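Local coordinates for protein 5-carboxymethyl-2-hydroxymuconate semialdehyde dehydrogenase (PDB 2D4E) that probably catalyses the NAD-dependent oxidation of 5-carboxymethyl-2-hydroxymuconate semialdehyde to the corresponding acid, as a tetrameric member of the aldehyde dehydrogenase family, at residues C[37-42]-C[66-71]; C[287-292]-C[440-445]; C[316-321]-C[415-420]. All blocks are in the same frame, centred on the assembly; numbering follows the deposited sequence.

Read from the N terminus, contact 1 comes first: residues 37-42, in the turn between strands 34-36 and 43-48, meet 66-71 on helix 63-80, closing a short, strand-rich loop of 23 residues. Contact 2 opens much later, at 287-292 on helix 286-298, and closes 147 residues on at strand 438-442. Contact 3, joining 316-321 to 415-420, is nested wholly inside that loop. Contacts 2 and 3 have centres about 13 Å apart and touch where Phe-321 packs on Ala-289 and Leu-290; both tie helices to the same mixed sheet. Contact 1 lies on the opposite side of the chain's centre from both, its own centre about 50 Å from that of contact 2.

Contact 1 (C[37-42]-C[66-71])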
ATOM      1  N   PRO C  37     -41.892  21.050   2.466  1.00 26.51           N
ATOM      2  CA  PRO C  37     -42.532  20.706   1.198  1.00 24.88           C
ATOM      3  C   PRO C  37     -41.889  21.568   0.126  1.00 26.25           C
ATOM      4  O   PRO C  37     -41.019  22.385   0.427  1.00 23.58           O
ATOM      5  CB  PRO C  37     -43.976  21.110   1.433  1.00 25.74           C
ATOM      6  CG  PRO C  37     -43.800  22.385   2.209  1.00 27.92           C
ATOM      7  CD  PRO C  37     -42.727  22.001   3.227  1.00 28.56           C
ATOM      8  N   SER C  38     -42.306  21.389  -1.118  1.00 26.03           N
ATOM      9  CA  SER C  38     -41.775  22.212  -2.192  1.00 25.70           C
ATOM     10  C   SER C  38     -42.462  23.567  -2.025  1.00 31.13           C
ATOM     11  O   SER C  38     -43.559  23.637  -1.469  1.00 29.77           O
ATOM     12  CB  SER C  38     -42.126  21.606  -3.546  1.00 23.86           C
ATOM     13  OG  SER C  38     -41.612  20.294  -3.649  1.00 31.05           O
ATOM     14  N   GLU C  39     -41.827  24.639  -2.486  1.00 30.37           N
ATOM     15  CA  GLU C  39     -42.425  25.963  -2.353  1.00 31.54           C
ATOM     16  C   GLU C  39     -43.736  26.049  -3.125  1.00 31.34           C
ATOM     17  O   GLU C  39     -44.637  26.797  -2.748  1.00 32.94           O
ATOM     18  CB  GLU C  39     -41.450  27.041  -2.836  1.00 34.40           C
ATOM     19  CG  GLU C  39     -40.165  27.107  -2.012  1.00 36.73           C
ATOM     20  CD  GLU C  39     -39.202  28.188  -2.481  1.00 42.42           C
ATOM     21  OE1 GLU C  39     -38.047  28.193  -2.001  1.00 41.43           O
ATOM     22  OE2 GLU C  39     -39.595  29.030  -3.318  1.00 42.41           O
ATOM     23  N   SER C  40     -43.848  25.267  -4.195  1.00 32.20           N
ATOM     24  CA  SER C  40     -45.053  25.258  -5.019  1.00 29.76           C
ATOM     25  C   SER C  40     -46.178  24.452  -4.366  1.00 29.91           C
ATOM     26  O   SER C  40     -47.333  24.536  -4.783  1.00 31.05           O
ATOM     27  CB  SER C  40     -44.748  24.663  -6.398  1.00 30.94           C
ATOM     28  OG  SER C  40     -44.565  23.258  -6.317  1.00 30.71           O
ATOM     29  N   GLY C  41     -45.835  23.671  -3.346  1.00 27.45           N
ATOM     30  CA  GLY C  41     -46.828  22.857  -2.667  1.00 26.57           C
ATOM     31  C   GLY C  41     -47.165  21.594  -3.444  1.00 26.35           C
ATOM     32  O   GLY C  41     -47.911  20.737  -2.970  1.00 27.34           O
ATOM     33  N   GLU C  42     -46.609  21.478  -4.642  1.00 23.91           N
ATOM     34  CA  GLU C  42     -46.851  20.327  -5.498  1.00 26.13           C
ATOM     35  C   GLU C  42     -46.287  19.019  -4.948  1.00 27.08           C
ATOM     36  O   GLU C  42     -45.277  19.003  -4.240  1.00 25.77           O
ATOM     37  CB  GLU C  42     -46.265  20.577  -6.887  1.00 25.93           C
ATOM     38  CG  GLU C  42     -47.062  21.550  -7.734  1.00 38.13           C
ATOM     39  CD  GLU C  42     -46.476  21.727  -9.124  1.00 49.43           C
ATOM     40  OE1 GLU C  42     -46.139  20.705  -9.764  1.00 50.19           O
ATOM     41  OE2 GLU C  42     -46.360  22.885  -9.580  1.00 57.09           O
ATOM     42  N   VAL C  66     -33.677  22.362  -4.778  1.00 17.58           N
ATOM     43  CA  VAL C  66     -32.311  21.904  -4.991  1.00 17.82           C
ATOM     44  C   VAL C  66     -31.325  23.013  -4.619  1.00 19.27           C
ATOM     45  O   VAL C  66     -30.303  22.753  -3.979  1.00 23.20           O
ATOM     46  CB  VAL C  66     -32.089  21.477  -6.460  1.00 17.08           C
ATOM     47  CG1 VAL C  66     -30.596  21.231  -6.729  1.00 16.83           C
ATOM     48  CG2 VAL C  66     -32.882  20.212  -6.741  1.00 17.12           C
ATOM     49  N   ASP C  67     -31.635  24.249  -5.005  1.00 20.44           N
ATOM     50  CA  ASP C  67     -30.752  25.371  -4.696  1.00 21.89           C
ATOM     51  C   ASP C  67     -30.579  25.519  -3.181  1.00 21.48           C
ATOM     52  O   ASP C  67     -29.469  25.694  -2.688  1.00 24.36           O
ATOM     53  CB  ASP C  67     -31.304  26.663  -5.311  1.00 23.79           C
ATOM     54  CG  ASP C  67     -30.404  27.860  -5.065  1.00 25.94           C
ATOM     55  OD1 ASP C  67     -29.196  27.783  -5.364  1.00 24.87           O
ATOM     56  OD2 ASP C  67     -30.904  28.888  -4.571  1.00 33.36           O
ATOM     57  N   ARG C  68     -31.681  25.427  -2.439  1.00 24.92           N
ATOM     58  CA  ARG C  68     -31.624  25.535  -0.988  1.00 20.06           C
ATOM     59  C   ARG C  68     -30.825  24.383  -0.372  1.00 21.02           C
ATOM     60  O   ARG C  68     -30.059  24.586   0.569  1.00 22.58           O
ATOM     61  CB  ARG C  68     -33.041  25.565  -0.408  1.00 24.96           C
ATOM     62  CG  ARG C  68     -33.781  26.875  -0.646  1.00 24.58           C
ATOM     63  CD  ARG C  68     -35.289  26.718  -0.436  1.00 27.06           C
ATOM     64  NE  ARG C  68     -35.622  26.272   0.916  1.00 31.17           N
ATOM     65  CZ  ARG C  68     -36.836  25.883   1.301  1.00 33.92           C
ATOM     66  NH1 ARG C  68     -37.846  25.881   0.436  1.00 31.34           N
ATOM     67  NH2 ARG C  68     -37.042  25.493   2.552  1.00 31.50           N
ATOM     68  N   ALA C  69     -31.001  23.174  -0.905  1.00 21.92           N
ATOM     69  CA  ALA C  69     -30.284  22.001  -0.397  1.00 18.78           C
ATOM     70  C   ALA C  69     -28.787  22.126  -0.652  1.00 17.58           C
ATOM     71  O   ALA C  69     -27.978  21.845   0.228  1.00 17.30           O
ATOM     72  CB  ALA C  69     -30.811  20.732  -1.057  1.00 13.22           C
ATOM     73  N   ALA C  70     -28.421  22.551  -1.859  1.00 17.91           N
ATOM     74  CA  ALA C  70     -27.014  22.705  -2.219  1.00 17.72           C
ATOM     75  C   ALA C  70     -26.344  23.775  -1.351  1.00 19.57           C
ATOM     76  O   ALA C  70     -25.221  23.594  -0.879  1.00 21.96           O
ATOM     77  CB  ALA C  70     -26.891  23.066  -3.703  1.00 16.50           C
ATOM     78  N   LYS C  71     -27.036  24.888  -1.139  1.00 23.34           N
ATOM     79  CA  LYS C  71     -26.500  25.960  -0.306  1.00 24.71           C
ATOM     80  C   LYS C  71     -26.284  25.446   1.110  1.00 23.19           C
ATOM     81  O   LYS C  71     -25.298  25.787   1.761  1.00 22.46           O
ATOM     82  CB  LYS C  71     -27.459  27.152  -0.274  1.00 25.06           C
ATOM     83  CG  LYS C  71     -27.364  28.064  -1.483  1.00 31.54           C
ATOM     84  CD  LYS C  71     -28.451  29.128  -1.453  1.00 33.53           C
ATOM     85  CE  LYS C  71     -28.131  30.253  -2.417  1.00 36.53           C
ATOM     86  NZ  LYS C  71     -27.681  29.728  -3.731  1.00 44.56           N
TER
HETATM   87  O   HOH W   1     -40.501  24.806   1.303  1.00 32.31           O
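A weak surface salt bridge, backed by one water, joins Glu-39 in the turn between strands 34-36 and 43-48 to Arg-68 on helix 63-80. The acid sits in a type I beta turn that runs from Ser-38 to Gly-41, closed by the 3.0 Å bond from Gly-41 N to Ser-38 O; overlapping its end, Ser-40 OG accepts from Glu-42 N in an ST turn. From this turn the Glu-39 chain runs out extended beyond CG, which stands anti to the carbonyl carbon (chi1 -63°), an arrangement that brings its carboxylate to the Arg-68 side chain. Arg-68 reaches back with a chain bent at chi3. OE1 of Glu-39 is 3.4 Å from NH1 of Arg-68, with an N-H...O angle of only 140°, and the carboxylate and guanidinium planes are turned 35° apart. The same OE1 also lies 3.5 Å from CD of Arg-68, a sign that the acid meets the bend of the arginine chain as well as its charged end. The water approaches the guanidinium in its plane, at the edge: it accepts from Arg-68 NH1 at 3.0 Å and donates to Pro-37 O at 2.6 Å. NH1 therefore serves both the carboxylate and, through the water, the loop backbone. Glu-65, near the start of helix 63-80, accepts from Glu-39 N with its OE1, a second tie between turn and helix. With long, bent geometry and just 91 Å² buried, the ion pair is probably a modest electrostatic tether, in which the water-mediated link shares the work of joining loop to helix.

Contact 2 (C[287-292]-C[440-445]); sequences ERALDA and YVFTRD
Helix-on-sheet packing in the domain built round the mixed sheet, probably the catalytic domain of the aldehyde dehydrogenase fold, brings Phe-442 of strand 438-442 against two alanines of helix 286-298. Ala-289 and Ala-292, one helical turn apart, offer only methyl groups and backbone, which lets the ring come close to the helix: the CA atoms of Ala-289 and Phe-442 are 6.3 Å apart. The ring spans both residues. Near its root, CD2 of Phe-442 lies 3.8 Å from CA of Ala-289 and 3.9 Å from CB of the same residue; at its far end, CZ of Phe-442 comes to 3.5 Å from CB of Ala-292, and CE2 of Phe-442 to 3.6 Å from that methyl. Both alanines approach the ring obliquely. The first torsion explains the reach: CG is anti to the carbonyl carbon and beside the backbone N (chi1 -60°), which points the ring at the helix, its CD2 side near Ala-289 and its CZ end near Ala-292. All three residues are buried and the meeting is purely apolar, with 148 Å² of surface lost between the segments. Val-293, next along the helix, also touches the Phe-442 side chain. On the strand, backbone bonds tie Phe-442 to Leu-279 of strand 277-280, while Val-441 pairs with Tyr-462 on the other neighbouring strand, 460-463. Leu-290 of the same helix packs on helix 315-331, and Asp-291 forms salt bridges to Lys-512 and Lys-515 of the second subunit, placing the helix between its own sheet, a companion helix and a neighbouring chain.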
ATOM      1  N   GLU C 287     -24.815 -28.928 -10.292  1.00 23.58           N
ATOM      2  CA  GLU C 287     -25.881 -28.768  -9.315  1.00 22.81           C
ATOM      3  C   GLU C 287     -25.776 -27.367  -8.710  1.00 24.15           C
ATOM      4  O   GLU C 287     -26.773 -26.664  -8.581  1.00 21.00           O
ATOM      5  CB  GLU C 287     -25.766 -29.827  -8.219  1.00 28.91           C
ATOM      6  CG  GLU C 287     -26.024 -31.241  -8.707  1.00 47.30           C
ATOM      7  CD  GLU C 287     -27.363 -31.367  -9.415  1.00 62.59           C
ATOM      8  OE1 GLU C 287     -28.400 -31.016  -8.802  1.00 66.89           O
ATOM      9  OE2 GLU C 287     -27.379 -31.817 -10.586  1.00 69.71           O
ATOM     10  N   ARG C 288     -24.560 -26.968  -8.346  1.00 22.86           N
ATOM     11  CA  ARG C 288     -24.331 -25.645  -7.773  1.00 24.00           C
ATOM     12  C   ARG C 288     -24.533 -24.588  -8.858  1.00 20.22           C
ATOM     13  O   ARG C 288     -25.115 -23.529  -8.611  1.00 20.51           O
ATOM     14  CB  ARG C 288     -22.907 -25.537  -7.211  1.00 18.68           C
ATOM     15  CG  ARG C 288     -22.614 -24.199  -6.529  1.00 25.73           C
ATOM     16  CD  ARG C 288     -21.114 -23.905  -6.431  1.00 22.92           C
ATOM     17  NE  ARG C 288     -20.368 -24.947  -5.728  1.00 20.15           N
ATOM     18  CZ  ARG C 288     -19.066 -24.885  -5.458  1.00 25.60           C
ATOM     19  NH1 ARG C 288     -18.356 -23.821  -5.823  1.00 17.53           N
ATOM     20  NH2 ARG C 288     -18.470 -25.886  -4.816  1.00 24.41           N
ATOM     21  N   ALA C 289     -24.043 -24.880 -10.062  1.00 21.29           N
ATOM     22  CA  ALA C 289     -24.178 -23.952 -11.181  1.00 17.00           C
ATOM     23  C   ALA C 289     -25.656 -23.670 -11.449  1.00 18.97           C
ATOM     24  O   ALA C 289     -26.039 -22.530 -11.694  1.00 16.42           O
ATOM     25  CB  ALA C 289     -23.512 -24.526 -12.432  1.00 16.52           C
ATOM     26  N   LEU C 290     -26.483 -24.714 -11.394  1.00 18.35           N
ATOM     27  CA  LEU C 290     -27.916 -24.561 -11.617  1.00 18.33           C
ATOM     28  C   LEU C 290     -28.522 -23.654 -10.542  1.00 17.77           C
ATOM     29  O   LEU C 290     -29.244 -22.706 -10.851  1.00 18.34           O
ATOM     30  CB  LEU C 290     -28.610 -25.930 -11.596  1.00 17.82           C
ATOM     31  CG  LEU C 290     -30.137 -25.922 -11.751  1.00 20.09           C
ATOM     32  CD1 LEU C 290     -30.511 -25.279 -13.079  1.00 16.68           C
ATOM     33  CD2 LEU C 290     -30.679 -27.353 -11.681  1.00 18.18           C
ATOM     34  N   ASP C 291     -28.232 -23.947  -9.279  1.00 15.64           N
ATOM     35  CA  ASP C 291     -28.758 -23.130  -8.194  1.00 17.42           C
ATOM     36  C   ASP C 291     -28.344 -21.680  -8.377  1.00 19.74           C
ATOM     37  O   ASP C 291     -29.162 -20.775  -8.253  1.00 20.18           O
ATOM     38  CB  ASP C 291     -28.238 -23.618  -6.845  1.00 15.76           C
ATOM     39  CG  ASP C 291     -28.947 -24.860  -6.359  1.00 20.22           C
ATOM     40  OD1 ASP C 291     -28.458 -25.465  -5.387  1.00 22.17           O
ATOM     41  OD2 ASP C 291     -29.992 -25.228  -6.933  1.00 20.51           O
ATOM     42  N   ALA C 292     -27.067 -21.472  -8.678  1.00 21.12           N
ATOM     43  CA  ALA C 292     -26.520 -20.132  -8.852  1.00 21.16           C
ATOM     44  C   ALA C 292     -27.124 -19.313  -9.989  1.00 19.69           C
ATOM     45  O   ALA C 292     -27.552 -18.178  -9.767  1.00 17.02           O
ATOM     46  CB  ALA C 292     -25.013 -20.212  -9.025  1.00 22.07           C
ATOM     47  N   TYR C 440     -19.898 -14.359 -14.317  1.00 20.05           N
ATOM     48  CA  TYR C 440     -19.884 -15.547 -13.466  1.00 16.80           C
ATOM     49  C   TYR C 440     -19.359 -16.743 -14.259  1.00 19.94           C
ATOM     50  O   TYR C 440     -19.851 -17.050 -15.353  1.00 20.27           O
ATOM     51  CB  TYR C 440     -21.295 -15.836 -12.948  1.00 15.12           C
ATOM     52  CG  TYR C 440     -21.936 -14.641 -12.275  1.00 15.70           C
ATOM     53  CD1 TYR C 440     -22.503 -13.613 -13.029  1.00 15.04           C
ATOM     54  CD2 TYR C 440     -21.935 -14.516 -10.883  1.00 17.95           C
ATOM     55  CE1 TYR C 440     -23.051 -12.490 -12.420  1.00 13.47           C
ATOM     56  CE2 TYR C 440     -22.480 -13.393 -10.257  1.00 14.27           C
ATOM     57  CZ  TYR C 440     -23.035 -12.385 -11.031  1.00 19.25           C
ATOM     58  OH  TYR C 440     -23.567 -11.267 -10.424  1.00 16.80           O
ATOM     59  N   VAL C 441     -18.360 -17.422 -13.708  1.00 16.59           N
ATOM     60  CA  VAL C 441     -17.767 -18.555 -14.390  1.00 16.03           C
ATOM     61  C   VAL C 441     -17.881 -19.837 -13.582  1.00 21.45           C
ATOM     62  O   VAL C 441     -17.468 -19.897 -12.425  1.00 20.31           O
ATOM     63  CB  VAL C 441     -16.286 -18.299 -14.686  1.00 17.42           C
ATOM     64  CG1 VAL C 441     -15.723 -19.423 -15.544  1.00 14.84           C
ATOM     65  CG2 VAL C 441     -16.124 -16.942 -15.371  1.00 16.86           C
ATOM     66  N   PHE C 442     -18.450 -20.860 -14.206  1.00 19.53           N
ATOM     67  CA  PHE C 442     -18.614 -22.146 -13.561  1.00 21.69           C
ATOM     68  C   PHE C 442     -17.826 -23.217 -14.309  1.00 17.70           C
ATOM     69  O   PHE C 442     -18.197 -23.645 -15.404  1.00 19.75           O
ATOM     70  CB  PHE C 442     -20.099 -22.503 -13.484  1.00 19.16           C
ATOM     71  CG  PHE C 442     -20.917 -21.506 -12.708  1.00 20.34           C
ATOM     72  CD1 PHE C 442     -21.427 -20.369 -13.326  1.00 19.77           C
ATOM     73  CD2 PHE C 442     -21.137 -21.682 -11.341  1.00 16.57           C
ATOM     74  CE1 PHE C 442     -22.144 -19.416 -12.593  1.00 20.76           C
ATOM     75  CE2 PHE C 442     -21.851 -20.733 -10.600  1.00 18.54           C
ATOM     76  CZ  PHE C 442     -22.355 -19.599 -11.226  1.00 13.11           C
ATOM     77  N   THR C 443     -16.720 -23.628 -13.703  1.00 19.68           N
ATOM     78  CA  THR C 443     -15.836 -24.645 -14.256  1.00 17.66           C
ATOM     79  C   THR C 443     -14.953 -25.091 -13.097  1.00 23.82           C
ATOM     80  O   THR C 443     -14.675 -24.301 -12.190  1.00 22.13           O
ATOM     81  CB  THR C 443     -14.942 -24.064 -15.378  1.00 25.69           C
ATOM     82  OG1 THR C 443     -14.218 -25.123 -16.013  1.00 19.17           O
ATOM     83  CG2 THR C 443     -13.940 -23.047 -14.800  1.00 18.40           C
ATOM     84  N   ARG C 444     -14.521 -26.349 -13.110  1.00 23.42           N
ATOM     85  CA  ARG C 444     -13.668 -26.849 -12.040  1.00 26.06           C
ATOM     86  C   ARG C 444     -12.191 -26.716 -12.399  1.00 21.01           C
ATOM     87  O   ARG C 444     -11.329 -26.814 -11.529  1.00 25.60           O
ATOM     88  CB  ARG C 444     -13.973 -28.319 -11.732  1.00 22.11           C
ATOM     89  CG  ARG C 444     -15.252 -28.591 -10.944  1.00 29.29           C
ATOM     90  CD  ARG C 444     -15.213 -30.035 -10.429  1.00 33.16           C
ATOM     91  NE  ARG C 444     -16.362 -30.431  -9.613  1.00 33.91           N
ATOM     92  CZ  ARG C 444     -17.488 -30.951 -10.094  1.00 29.81           C
ATOM     93  NH1 ARG C 444     -17.639 -31.137 -11.399  1.00 27.85           N
ATOM     94  NH2 ARG C 444     -18.458 -31.310  -9.264  1.00 25.12           N
ATOM     95  N   ASP C 445     -11.900 -26.486 -13.673  1.00 22.72           N
ATOM     96  CA  ASP C 445     -10.516 -26.372 -14.120  1.00 24.36           C
ATOM     97  C   ASP C 445      -9.824 -25.096 -13.638  1.00 25.36           C
ATOM     98  O   ASP C 445     -10.222 -23.984 -13.987  1.00 24.19           O
ATOM     99  CB  ASP C 445     -10.445 -26.462 -15.644  1.00 21.16           C
ATOM    100  CG  ASP C 445      -9.020 -26.597 -16.149  1.00 28.48           C
ATOM    101  OD1 ASP C 445      -8.393 -25.569 -16.490  1.00 30.91           O
ATOM    102  OD2 ASP C 445      -8.520 -27.739 -16.189  1.00 25.87           O
TER

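Contact 3 (C[316-321]-C[415-420])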
ATOM      1  N   LYS C 316     -22.279 -29.231 -25.517  1.00 27.01           N
ATOM      2  CA  LYS C 316     -22.496 -30.622 -25.121  1.00 28.48           C
ATOM      3  C   LYS C 316     -23.440 -30.828 -23.941  1.00 28.25           C
ATOM      4  O   LYS C 316     -23.880 -31.949 -23.697  1.00 24.90           O
ATOM      5  CB  LYS C 316     -21.157 -31.314 -24.832  1.00 31.68           C
ATOM      6  CG  LYS C 316     -20.430 -30.799 -23.594  1.00 39.70           C
ATOM      7  CD  LYS C 316     -19.141 -31.573 -23.319  1.00 39.96           C
ATOM      8  CE  LYS C 316     -18.076 -31.295 -24.371  1.00 46.32           C
ATOM      9  NZ  LYS C 316     -16.778 -31.961 -24.047  1.00 46.73           N
ATOM     10  N   ILE C 317     -23.753 -29.764 -23.205  1.00 26.01           N
ATOM     11  CA  ILE C 317     -24.665 -29.890 -22.068  1.00 21.90           C
ATOM     12  C   ILE C 317     -25.790 -28.874 -22.133  1.00 22.64           C
ATOM     13  O   ILE C 317     -26.603 -28.778 -21.213  1.00 22.24           O
ATOM     14  CB  ILE C 317     -23.949 -29.679 -20.723  1.00 25.05           C
ATOM     15  CG1 ILE C 317     -23.285 -28.295 -20.699  1.00 25.95           C
ATOM     16  CG2 ILE C 317     -22.956 -30.801 -20.484  1.00 23.95           C
ATOM     17  CD1 ILE C 317     -22.964 -27.787 -19.305  1.00 23.54           C
ATOM     18  N   PHE C 318     -25.840 -28.120 -23.224  1.00 18.15           N
ATOM     19  CA  PHE C 318     -26.853 -27.088 -23.388  1.00 25.37           C
ATOM     20  C   PHE C 318     -28.287 -27.583 -23.187  1.00 26.42           C
ATOM     21  O   PHE C 318     -29.027 -27.049 -22.358  1.00 24.84           O
ATOM     22  CB  PHE C 318     -26.708 -26.435 -24.770  1.00 20.32           C
ATOM     23  CG  PHE C 318     -27.508 -25.180 -24.929  1.00 20.85           C
ATOM     24  CD1 PHE C 318     -28.850 -25.234 -25.293  1.00 16.20           C
ATOM     25  CD2 PHE C 318     -26.927 -23.940 -24.683  1.00 21.62           C
ATOM     26  CE1 PHE C 318     -29.607 -24.066 -25.407  1.00 24.58           C
ATOM     27  CE2 PHE C 318     -27.670 -22.763 -24.794  1.00 20.40           C
ATOM     28  CZ  PHE C 318     -29.013 -22.824 -25.156  1.00 23.71           C
ATOM     29  N   GLU C 319     -28.672 -28.608 -23.941  1.00 31.17           N
ATOM     30  CA  GLU C 319     -30.021 -29.159 -23.852  1.00 27.59           C
ATOM     31  C   GLU C 319     -30.428 -29.569 -22.441  1.00 25.24           C
ATOM     32  O   GLU C 319     -31.487 -29.171 -21.947  1.00 23.65           O
ATOM     33  CB  GLU C 319     -30.159 -30.361 -24.792  1.00 29.27           C
ATOM     34  CG  GLU C 319     -31.221 -30.164 -25.853  1.00 46.68           C
ATOM     35  CD  GLU C 319     -31.015 -28.880 -26.642  1.00 53.08           C
ATOM     36  OE1 GLU C 319     -30.061 -28.814 -27.445  1.00 60.26           O
ATOM     37  OE2 GLU C 319     -31.801 -27.927 -26.450  1.00 59.16           O
ATOM     38  N   ASP C 320     -29.587 -30.362 -21.790  1.00 22.00           N
ATOM     39  CA  ASP C 320     -29.902 -30.828 -20.450  1.00 24.63           C
ATOM     40  C   ASP C 320     -29.894 -29.729 -19.390  1.00 24.57           C
ATOM     41  O   ASP C 320     -30.839 -29.605 -18.616  1.00 22.36           O
ATOM     42  CB  ASP C 320     -28.926 -31.926 -20.026  1.00 26.77           C
ATOM     43  CG  ASP C 320     -29.322 -32.571 -18.711  1.00 37.53           C
ATOM     44  OD1 ASP C 320     -30.224 -33.438 -18.722  1.00 43.25           O
ATOM     45  OD2 ASP C 320     -28.749 -32.199 -17.663  1.00 36.88           O
ATOM     46  N   PHE C 321     -28.823 -28.938 -19.350  1.00 19.20           N
ATOM     47  CA  PHE C 321     -28.704 -27.883 -18.349  1.00 20.75           C
ATOM     48  C   PHE C 321     -29.779 -26.818 -18.502  1.00 19.59           C
ATOM     49  O   PHE C 321     -30.454 -26.465 -17.535  1.00 19.93           O
ATOM     50  CB  PHE C 321     -27.322 -27.220 -18.416  1.00 22.29           C
ATOM     51  CG  PHE C 321     -27.055 -26.271 -17.278  1.00 20.49           C
ATOM     52  CD1 PHE C 321     -26.710 -26.756 -16.016  1.00 16.42           C
ATOM     53  CD2 PHE C 321     -27.185 -24.894 -17.457  1.00 14.56           C
ATOM     54  CE1 PHE C 321     -26.503 -25.881 -14.945  1.00 23.39           C
ATOM     55  CE2 PHE C 321     -26.982 -24.009 -16.396  1.00 15.95           C
ATOM     56  CZ  PHE C 321     -26.640 -24.502 -15.136  1.00 17.29           C
ATOM     57  N   LEU C 415     -34.389 -14.214 -18.905  1.00 16.60           N
ATOM     58  CA  LEU C 415     -33.085 -14.799 -19.193  1.00 17.19           C
ATOM     59  C   LEU C 415     -32.971 -15.259 -20.637  1.00 21.59           C
ATOM     60  O   LEU C 415     -33.950 -15.713 -21.232  1.00 21.60           O
ATOM     61  CB  LEU C 415     -32.836 -16.000 -18.279  1.00 15.29           C
ATOM     62  CG  LEU C 415     -31.522 -16.770 -18.471  1.00 19.80           C
ATOM     63  CD1 LEU C 415     -30.356 -15.923 -17.963  1.00 20.82           C
ATOM     64  CD2 LEU C 415     -31.578 -18.090 -17.707  1.00 15.62           C
ATOM     65  N   VAL C 416     -31.773 -15.128 -21.198  1.00 19.31           N
ATOM     66  CA  VAL C 416     -31.521 -15.586 -22.556  1.00 20.36           C
ATOM     67  C   VAL C 416     -30.327 -16.538 -22.506  1.00 17.18           C
ATOM     68  O   VAL C 416     -29.240 -16.161 -22.081  1.00 19.01           O
ATOM     69  CB  VAL C 416     -31.236 -14.408 -23.535  1.00 21.79           C
ATOM     70  CG1 VAL C 416     -30.009 -13.623 -23.097  1.00 22.78           C
ATOM     71  CG2 VAL C 416     -31.037 -14.952 -24.940  1.00 24.06           C
ATOM     72  N   ALA C 417     -30.563 -17.785 -22.902  1.00 16.58           N
ATOM     73  CA  ALA C 417     -29.538 -18.828 -22.917  1.00 15.52           C
ATOM     74  C   ALA C 417     -28.881 -18.887 -24.300  1.00 22.91           C
ATOM     75  O   ALA C 417     -29.567 -18.936 -25.322  1.00 24.08           O
ATOM     76  CB  ALA C 417     -30.168 -20.173 -22.577  1.00 16.02           C
ATOM     77  N   ILE C 418     -27.552 -18.901 -24.320  1.00 21.97           N
ATOM     78  CA  ILE C 418     -26.785 -18.912 -25.562  1.00 19.62           C
ATOM     79  C   ILE C 418     -25.694 -19.974 -25.494  1.00 19.05           C
ATOM     80  O   ILE C 418     -24.945 -20.038 -24.524  1.00 23.31           O
ATOM     81  CB  ILE C 418     -26.124 -17.539 -25.780  1.00 21.31           C
ATOM     82  CG1 ILE C 418     -27.180 -16.441 -25.660  1.00 24.57           C
ATOM     83  CG2 ILE C 418     -25.451 -17.483 -27.144  1.00 20.52           C
ATOM     84  CD1 ILE C 418     -26.609 -15.057 -25.424  1.00 22.38           C
ATOM     85  N   PRO C 419     -25.587 -20.818 -26.533  1.00 21.82           N
ATOM     86  CA  PRO C 419     -24.572 -21.877 -26.567  1.00 20.53           C
ATOM     87  C   PRO C 419     -23.189 -21.419 -27.012  1.00 18.76           C
ATOM     88  O   PRO C 419     -23.045 -20.392 -27.678  1.00 25.43           O
ATOM     89  CB  PRO C 419     -25.163 -22.877 -27.556  1.00 23.18           C
ATOM     90  CG  PRO C 419     -25.807 -21.971 -28.565  1.00 20.70           C
ATOM     91  CD  PRO C 419     -26.517 -20.954 -27.671  1.00 21.15           C
ATOM     92  N   PHE C 420     -22.170 -22.175 -26.619  1.00 17.70           N
ATOM     93  CA  PHE C 420     -20.808 -21.887 -27.054  1.00 21.25           C
ATOM     94  C   PHE C 420     -20.128 -23.237 -27.234  1.00 22.78           C
ATOM     95  O   PHE C 420     -20.424 -24.190 -26.505  1.00 20.89           O
ATOM     96  CB  PHE C 420     -20.063 -20.965 -26.065  1.00 17.13           C
ATOM     97  CG  PHE C 420     -19.786 -21.571 -24.714  1.00 16.89           C
ATOM     98  CD1 PHE C 420     -18.755 -22.495 -24.543  1.00 15.61           C
ATOM     99  CD2 PHE C 420     -20.516 -21.167 -23.600  1.00 12.86           C
ATOM    100  CE1 PHE C 420     -18.448 -23.002 -23.282  1.00 20.23           C
ATOM    101  CE2 PHE C 420     -20.221 -21.664 -22.335  1.00 16.56           C
ATOM    102  CZ  PHE C 420     -19.181 -22.586 -22.172  1.00 18.24           C
TER
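Phe-318 of helix 315-331 sets the rim of its ring against the backbone and side chains of strand 414-420, where Ala-417, Ile-418 and Pro-419 receive it. With CG anti to the backbone N (chi1 -168°), the phenyl group projects from the helix across to the strand. Its rim does the touching: CE2 of Phe-318 lies 3.3 Å from N of Pro-419 and 3.5 Å from C of Ile-418, the latter met at the edge, near the ring plane. Beside these, CD2 of Phe-318 approaches CB of Pro-419 to 3.5 Å, the two side chains lying at a slant to each other. At the far end of the ring, CZ of Phe-318 is 3.9 Å from CB of Ala-417, and the carbonyl O of Ala-417 also lies at the ring edge, in its plane. The first side-chain bond of Ile-418 points away from the helix, and its backbone does the touching. Replacing Phe-318 with an alanine would probably strip the Pro-419 ring and the Ala-417 methyl of their shared apolar partner and open a gap between helix and strand. The segment axes approach to 8.6 Å and run nearly antiparallel, at 155°. Such an arrangement, in which helix 315-331 follows strand 310-314 and then lies against the neighbouring parallel strand 414-420, is typical of the layered alpha/beta architecture of aldehyde dehydrogenases.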